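Local atomic coordinates of methylglyoxal reductase (NADPH-dependent) (Candida albicans SC5314, PDB entry 6KWS), a protein that probably reduces methylglyoxal and related carbonyl compounds with NADPH as the hydride donor, as an extended short-chain dehydrogenase/reductase. Residues A129-S134 and G163-K168; K146-I151 and F170-A175; A232-W237 and A301-T306. The protein carries 1 engineered substitution. One frame throughout, in Å; residues are numbered along the deposited sequence.

Contact 1: A129-S134 and G163-K168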
# COMPACT_ATOMS: atom_id res chain seq x y z
N ALA A 129 -7.04 2.67 8.31
CA ALA A 129 -6.81 2.77 9.75
C ALA A 129 -6.97 4.19 10.25
O ALA A 129 -7.00 4.41 11.47
CB ALA A 129 -5.42 2.24 10.11
N ILE A 130 -7.09 5.16 9.36
CA ILE A 130 -7.23 6.55 9.75
C ILE A 130 -8.70 6.99 9.80
O ILE A 130 -9.09 7.72 10.70
CB ILE A 130 -6.42 7.45 8.80
CG1 ILE A 130 -4.93 7.13 8.91
CG2 ILE A 130 -6.68 8.88 9.14
CD1 ILE A 130 -4.01 8.17 8.25
N SER A 131 -9.53 6.55 8.86
CA SER A 131 -10.82 7.20 8.65
C SER A 131 -11.98 6.31 9.09
O SER A 131 -12.14 5.18 8.60
CB SER A 131 -10.98 7.62 7.19
OG SER A 131 -11.09 6.51 6.34
N THR A 132 -12.79 6.83 10.01
CA THR A 132 -14.07 6.22 10.36
C THR A 132 -15.07 6.46 9.24
O THR A 132 -15.17 7.58 8.71
CB THR A 132 -14.56 6.83 11.68
OG1 THR A 132 -13.52 6.76 12.66
CG2 THR A 132 -15.75 6.10 12.19
N ALA A 133 -15.82 5.42 8.86
CA ALA A 133 -16.75 5.54 7.73
C ALA A 133 -17.65 6.77 7.86
O ALA A 133 -17.85 7.51 6.90
CB ALA A 133 -17.58 4.27 7.58
N SER A 134 -18.21 6.99 9.06
CA SER A 134 -19.13 8.12 9.22
C SER A 134 -18.42 9.46 9.00
O SER A 134 -19.03 10.41 8.51
CB SER A 134 -19.77 8.10 10.61
OG SER A 134 -18.87 8.66 11.56
N GLY A 163 -14.52 -5.99 7.72
CA GLY A 163 -13.40 -6.85 8.08
C GLY A 163 -12.08 -6.33 7.53
O GLY A 163 -11.07 -6.29 8.24
N TYR A 164 -12.07 -5.93 6.26
CA TYR A 164 -10.83 -5.45 5.66
C TYR A 164 -10.34 -4.19 6.37
O TYR A 164 -9.21 -4.13 6.85
CB TYR A 164 -11.01 -5.21 4.16
CG TYR A 164 -9.83 -4.49 3.54
CD1 TYR A 164 -8.69 -5.17 3.14
CD2 TYR A 164 -9.85 -3.10 3.37
CE1 TYR A 164 -7.60 -4.50 2.59
CE2 TYR A 164 -8.78 -2.42 2.84
CZ TYR A 164 -7.65 -3.12 2.45
OH TYR A 164 -6.60 -2.39 1.92
N ARG A 165 -11.20 -3.17 6.47
CA ARG A 165 -10.74 -1.93 7.08
C ARG A 165 -10.45 -2.13 8.56
O ARG A 165 -9.44 -1.63 9.08
CB ARG A 165 -11.76 -0.81 6.86
CG ARG A 165 -12.48 -0.82 5.51
CD ARG A 165 -13.27 0.49 5.26
NE ARG A 165 -12.41 1.68 5.09
CZ ARG A 165 -12.45 2.78 5.87
NH1 ARG A 165 -13.28 2.88 6.90
NH2 ARG A 165 -11.64 3.79 5.62
N GLY A 166 -11.29 -2.89 9.26
CA GLY A 166 -10.98 -3.22 10.65
C GLY A 166 -9.61 -3.85 10.81
O GLY A 166 -8.83 -3.44 11.67
N SER A 167 -9.30 -4.85 9.99
CA SER A 167 -8.02 -5.53 10.14
C SER A 167 -6.86 -4.58 9.93
O SER A 167 -5.81 -4.71 10.57
CB SER A 167 -7.93 -6.68 9.15
OG SER A 167 -7.96 -6.15 7.85
N LYS A 168 -7.02 -3.61 9.03
CA LYS A 168 -5.95 -2.63 8.86
C LYS A 168 -5.77 -1.81 10.13
O LYS A 168 -4.64 -1.64 10.61
CB LYS A 168 -6.23 -1.76 7.64
CG LYS A 168 -6.11 -2.53 6.31
CD LYS A 168 -4.68 -2.96 6.08
CE LYS A 168 -4.50 -3.76 4.80
NZ LYS A 168 -3.04 -3.85 4.42

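Contact 2: K146-I151 and F170-A175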
# COMPACT_ATOMS: atom_id res chain seq x y z
N LYS A 146 -3.79 12.17 12.80
CA LYS A 146 -4.16 11.83 14.17
C LYS A 146 -5.46 11.06 14.26
O LYS A 146 -5.69 10.40 15.27
CB LYS A 146 -4.29 13.09 15.02
CG LYS A 146 -3.25 14.11 14.68
CD LYS A 146 -2.51 14.61 15.88
CE LYS A 146 -1.61 15.75 15.46
NZ LYS A 146 -0.84 16.32 16.59
N ASP A 147 -6.31 11.14 13.24
CA ASP A 147 -7.58 10.42 13.25
C ASP A 147 -7.36 8.91 13.16
O ASP A 147 -6.49 8.43 12.44
CB ASP A 147 -8.46 10.90 12.09
CG ASP A 147 -9.04 12.28 12.34
OD1 ASP A 147 -8.38 13.31 12.02
OD2 ASP A 147 -10.17 12.34 12.88
N TRP A 148 -8.17 8.16 13.90
CA TRP A 148 -8.16 6.71 13.86
C TRP A 148 -9.52 6.19 13.43
O TRP A 148 -10.55 6.77 13.79
CB TRP A 148 -7.79 6.11 15.22
CG TRP A 148 -6.33 6.02 15.42
CD1 TRP A 148 -5.49 7.00 15.86
CD2 TRP A 148 -5.51 4.88 15.15
NE1 TRP A 148 -4.19 6.53 15.89
CE2 TRP A 148 -4.18 5.23 15.46
CE3 TRP A 148 -5.78 3.59 14.67
CZ2 TRP A 148 -3.11 4.34 15.32
CZ3 TRP A 148 -4.72 2.70 14.53
CH2 TRP A 148 -3.40 3.08 14.86
N ASN A 149 -9.53 5.12 12.65
CA ASN A 149 -10.78 4.44 12.35
C ASN A 149 -11.37 3.94 13.67
O ASN A 149 -10.76 3.09 14.35
CB ASN A 149 -10.57 3.30 11.34
CG ASN A 149 -11.89 2.63 10.90
OD1 ASN A 149 -12.96 2.89 11.45
ND2 ASN A 149 -11.79 1.74 9.90
N GLU A 150 -12.52 4.47 14.06
CA GLU A 150 -13.02 4.10 15.38
C GLU A 150 -13.91 2.86 15.34
O GLU A 150 -14.60 2.59 16.33
CB GLU A 150 -13.73 5.30 16.05
CG GLU A 150 -12.73 6.39 16.50
CD GLU A 150 -11.82 5.96 17.67
OE1 GLU A 150 -12.23 6.10 18.87
OE2 GLU A 150 -10.72 5.43 17.38
N ILE A 151 -13.84 2.06 14.28
CA ILE A 151 -14.68 0.87 14.20
C ILE A 151 -14.33 -0.08 15.34
O ILE A 151 -13.16 -0.24 15.70
CB ILE A 151 -14.54 0.20 12.82
CG1 ILE A 151 -15.46 -1.04 12.73
CG2 ILE A 151 -13.10 -0.18 12.55
CD1 ILE A 151 -15.59 -1.66 11.31
N PHE A 170 -6.72 -2.65 13.30
CA PHE A 170 -6.22 -3.39 14.46
C PHE A 170 -4.78 -3.83 14.27
O PHE A 170 -4.00 -3.82 15.22
CB PHE A 170 -7.15 -4.57 14.79
CG PHE A 170 -8.46 -4.12 15.36
CD1 PHE A 170 -8.51 -3.51 16.62
CD2 PHE A 170 -9.63 -4.20 14.61
CE1 PHE A 170 -9.70 -3.04 17.15
CE2 PHE A 170 -10.84 -3.73 15.13
CZ PHE A 170 -10.88 -3.14 16.41
N ALA A 171 -4.38 -4.16 13.03
CA ALA A 171 -2.97 -4.45 12.74
C ALA A 171 -2.08 -3.27 13.11
O ALA A 171 -1.02 -3.46 13.72
CB ALA A 171 -2.78 -4.80 11.27
N GLU A 172 -2.48 -2.05 12.76
CA GLU A 172 -1.65 -0.89 13.09
C GLU A 172 -1.73 -0.57 14.58
O GLU A 172 -0.73 -0.17 15.19
CB GLU A 172 -2.05 0.33 12.26
CG GLU A 172 -0.87 1.30 12.04
CD GLU A 172 -1.29 2.73 11.71
OE1 GLU A 172 -0.66 3.67 12.25
OE2 GLU A 172 -2.23 2.92 10.91
N LYS A 173 -2.93 -0.70 15.17
CA LYS A 173 -3.06 -0.51 16.61
C LYS A 173 -2.09 -1.43 17.34
O LYS A 173 -1.46 -1.03 18.32
CB LYS A 173 -4.51 -0.76 17.04
CG LYS A 173 -4.94 -0.12 18.32
CD LYS A 173 -4.93 -1.07 19.47
CE LYS A 173 -5.71 -0.62 20.57
NZ LYS A 173 -6.97 -0.20 20.15
N ALA A 174 -1.90 -2.63 16.81
CA ALA A 174 -1.04 -3.60 17.46
C ALA A 174 0.43 -3.19 17.39
O ALA A 174 1.19 -3.41 18.34
CB ALA A 174 -1.26 -4.98 16.84
N ALA A 175 0.86 -2.62 16.26
CA ALA A 175 2.24 -2.18 16.13
C ALA A 175 2.59 -1.08 17.12
O ALA A 175 3.64 -1.13 17.77
CB ALA A 175 2.52 -1.69 14.70

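Contact 3: A232-W237 and A301-T306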
# COMPACT_ATOMS: atom_id res chain seq x y z
N ALA A 232 -20.27 2.54 -9.02
CA ALA A 232 -20.02 3.50 -7.97
C ALA A 232 -18.74 3.08 -7.26
O ALA A 232 -18.61 1.92 -6.84
CB ALA A 232 -21.20 3.59 -7.00
N SER A 233 -17.78 3.98 -7.22
CA SER A 233 -16.53 3.77 -6.52
C SER A 233 -16.01 5.16 -6.23
O SER A 233 -16.00 6.00 -7.13
CB SER A 233 -15.51 2.99 -7.34
OG SER A 233 -15.90 1.64 -7.47
N LYS A 234 -15.61 5.40 -4.99
CA LYS A 234 -15.07 6.71 -4.73
C LYS A 234 -14.16 6.63 -3.52
O LYS A 234 -14.30 5.73 -2.68
CB LYS A 234 -16.19 7.72 -4.55
CG LYS A 234 -16.98 7.55 -3.30
CD LYS A 234 -18.23 8.39 -3.44
CE LYS A 234 -18.73 8.91 -2.13
NZ LYS A 234 -20.19 8.81 -2.11
N GLY A 235 -13.21 7.56 -3.45
CA GLY A 235 -12.37 7.66 -2.29
C GLY A 235 -11.15 8.51 -2.60
O GLY A 235 -11.10 9.21 -3.61
N GLY A 236 -10.20 8.46 -1.68
CA GLY A 236 -8.91 9.01 -1.97
C GLY A 236 -8.07 8.02 -2.74
O GLY A 236 -8.28 6.81 -2.68
N TRP A 237 -7.12 8.53 -3.50
CA TRP A 237 -6.21 7.68 -4.25
C TRP A 237 -4.82 8.29 -4.12
O TRP A 237 -4.66 9.46 -3.76
CB TRP A 237 -6.63 7.57 -5.72
CG TRP A 237 -6.38 8.88 -6.39
CD1 TRP A 237 -7.20 9.98 -6.39
CD2 TRP A 237 -5.18 9.27 -7.06
NE1 TRP A 237 -6.59 11.03 -7.04
CE2 TRP A 237 -5.35 10.62 -7.46
CE3 TRP A 237 -3.98 8.62 -7.36
CZ2 TRP A 237 -4.36 11.31 -8.15
CZ3 TRP A 237 -3.02 9.30 -8.05
CH2 TRP A 237 -3.21 10.64 -8.43
N ALA A 301 -17.31 16.96 -3.90
CA ALA A 301 -17.57 18.13 -3.09
C ALA A 301 -18.67 17.86 -2.07
O ALA A 301 -18.60 18.34 -0.94
CB ALA A 301 -17.94 19.31 -3.98
N GLU A 302 -19.67 17.08 -2.45
CA GLU A 302 -20.88 16.95 -1.65
C GLU A 302 -20.83 15.84 -0.61
O GLU A 302 -21.61 15.89 0.34
CB GLU A 302 -22.10 16.70 -2.55
CG GLU A 302 -22.83 17.96 -2.96
CD GLU A 302 -23.61 17.83 -4.26
OE1 GLU A 302 -23.82 16.68 -4.74
OE2 GLU A 302 -24.01 18.88 -4.81
N SER A 303 -19.95 14.84 -0.75
CA SER A 303 -20.14 13.64 0.06
C SER A 303 -18.84 13.02 0.60
O SER A 303 -18.87 11.86 1.04
CB SER A 303 -20.88 12.55 -0.72
OG SER A 303 -20.10 12.05 -1.79
N LEU A 304 -17.72 13.75 0.59
CA LEU A 304 -16.47 13.24 1.14
C LEU A 304 -15.82 14.27 2.06
O LEU A 304 -15.80 15.46 1.75
CB LEU A 304 -15.49 12.87 0.03
CG LEU A 304 -15.85 11.65 -0.81
CD1 LEU A 304 -14.86 11.46 -1.95
CD2 LEU A 304 -15.92 10.42 0.08
N ALA A 305 -15.27 13.79 3.17
CA ALA A 305 -14.43 14.63 3.99
C ALA A 305 -13.24 15.15 3.19
O ALA A 305 -12.91 14.64 2.11
CB ALA A 305 -13.92 13.88 5.22
N THR A 306 -12.59 16.16 3.73
CA THR A 306 -11.33 16.65 3.22
C THR A 306 -10.20 15.95 3.95
O THR A 306 -10.16 15.95 5.19
CB THR A 306 -11.22 18.16 3.43
OG1 THR A 306 -12.30 18.80 2.75
CG2 THR A 306 -9.91 18.67 2.89

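Contact 1: A129-S134 and G163-K168
Arg165 reaches from helix 160-181 to the loop ahead of helix 133-136 and takes hold of Ser131 with both terminal nitrogens of its guanidinium. Arg165 NH2 donates to Ser131 OG at 2.9 Å, the hydroxyl lying at the guanidinium edge and in its plane. Arg165 NH1 bonds to Ser131 O at 3.1 Å; it meets the oxygen nearly along the C=O axis (161°), with that oxygen tilted 17° from the guanidinium plane. A weak third bond runs from Arg165 NH2 to Ser131 O, 3.3 Å. The chain bends at chi3 (66°), which turns the guanidinium to present its end to the loop. In this Rossmann-type reductase the helix also carries the tyrosine and lysine of the YxxxK motif of short-chain dehydrogenases, Tyr164 and Lys168, and Lys168 belongs to the NADPH site. The backbone of Lys168 meets the buried side of the loop: Ala129 CB rests 4.0 Å from Lys168 O, while the lysine's amino end leads away from the loop. Toward solvent the fit is looser. There exposed Ala133 stands beside the arginine, its backbone N 4.1 Å from Arg165 NH1 and oblique to the guanidinium.

Contact 2: K146-I151 and F170-A175
Trp148, the residue with the most surface buried here, lays the far end of its indole against Glu172 and the backbone of Lys173 on helix 160-181. Trp148 CH2 does most of the touching: it lies 3.8 Å from Glu172 CD and also 3.8 Å from Lys173 N, both approached obliquely. Indole and carboxylate planes are 36° apart, a slanted packing rather than a stack. Glu172 holds CG anti to its backbone N (chi1 -152°) and is extended beyond it, which carries the chain alongside the far end of the indole, Glu172 CB coming within 4.0 Å of Trp148 CH2. Its carboxylate is fixed from elsewhere, by a salt bridge to Arg260 and hydrogen bonds from Ser125 and Trp176, an arrangement that would probably stabilise the charged form. Phe170 CZ lies 3.8 Å from Ile151 O, obliquely; that oxygen's hydrogen bond comes from Lys169. Just before this point an Asx turn, Ile151 N to Asn149 OD1 at 3.1 Å, shapes the loop. The contact sets the connection between strand 142-143 and helix 153-156 against helix 160-181, where Lys169 also bonds it; Phe170 and Ala171 pack in turn on helix 92-114, while Arg260 joins Glu172 to the start of strand 260-269.

Contact 3: A232-W237 and A301-T306
Strand 234-239 and segment 301-306 approach without backbone pairing, their nearest CA atoms, those of Gly235 and Leu304, being 7.7 Å apart. Lys234 carries the nearest contacts, to Ser303 and Leu304. Its CG sits between the backbone N and the carbonyl carbon (chi1 70°), and bends at chi3 and chi4 bring the amino group to Ser303. The bond there, Lys234 NZ to Ser303 OG at 3.3 Å, is weak, and Lys234 CE lies almost as near Ser303 OG, at 3.4 Å. Ser303 OG is also hydrogen-bonded to Val299 O, four residues earlier, so the lysine meets a hydroxyl that is already engaged. The apolar part of the lysine chain serves Leu304 as well: Leu304 CD2 touches Lys234 CE at 3.9 Å, the two side chains passing at a slant. Gly235 brings only backbone, and the other leucine methyl, Leu304 CD1, comes 4.5 Å from Gly235 N, a loose approach to the strand. That strand is paired with 260-269, whose Arg267 is touched by Leu304. The contact packs strand 234-239 of the mixed sheet against the segment that runs from helix 295-303 into strand 306-307, away from the listed NADPH residues (about 12 Å from Gly235 to the side chain of Val197), consistent with the C-terminal part of an extended short-chain dehydrogenase/reductase packing on the Rossmann sheet.

Contacts 1 and 2 use successive parts of helix 160-181, and their loop segments touch each other: Thr132 OG1 meets Glu150 N and Ala129 O meets Asn149 N, both probably as hydrogen bonds. Their segments alternate along the chain, and the centres of the two contacts are 8 Å apart. Contact 3 follows in series and touches neither. None is fully core: contacts 1 and 3 are partly buried, whereas contact 2 is a surface contact. Chemistry differs accordingly. Contact 1, which includes Lys168 of the NADPH site, depends on a charged donor gripping a loop; contact 2 is aromatic and van der Waals packing; contact 3 combines one weak polar bond with aliphatic touches.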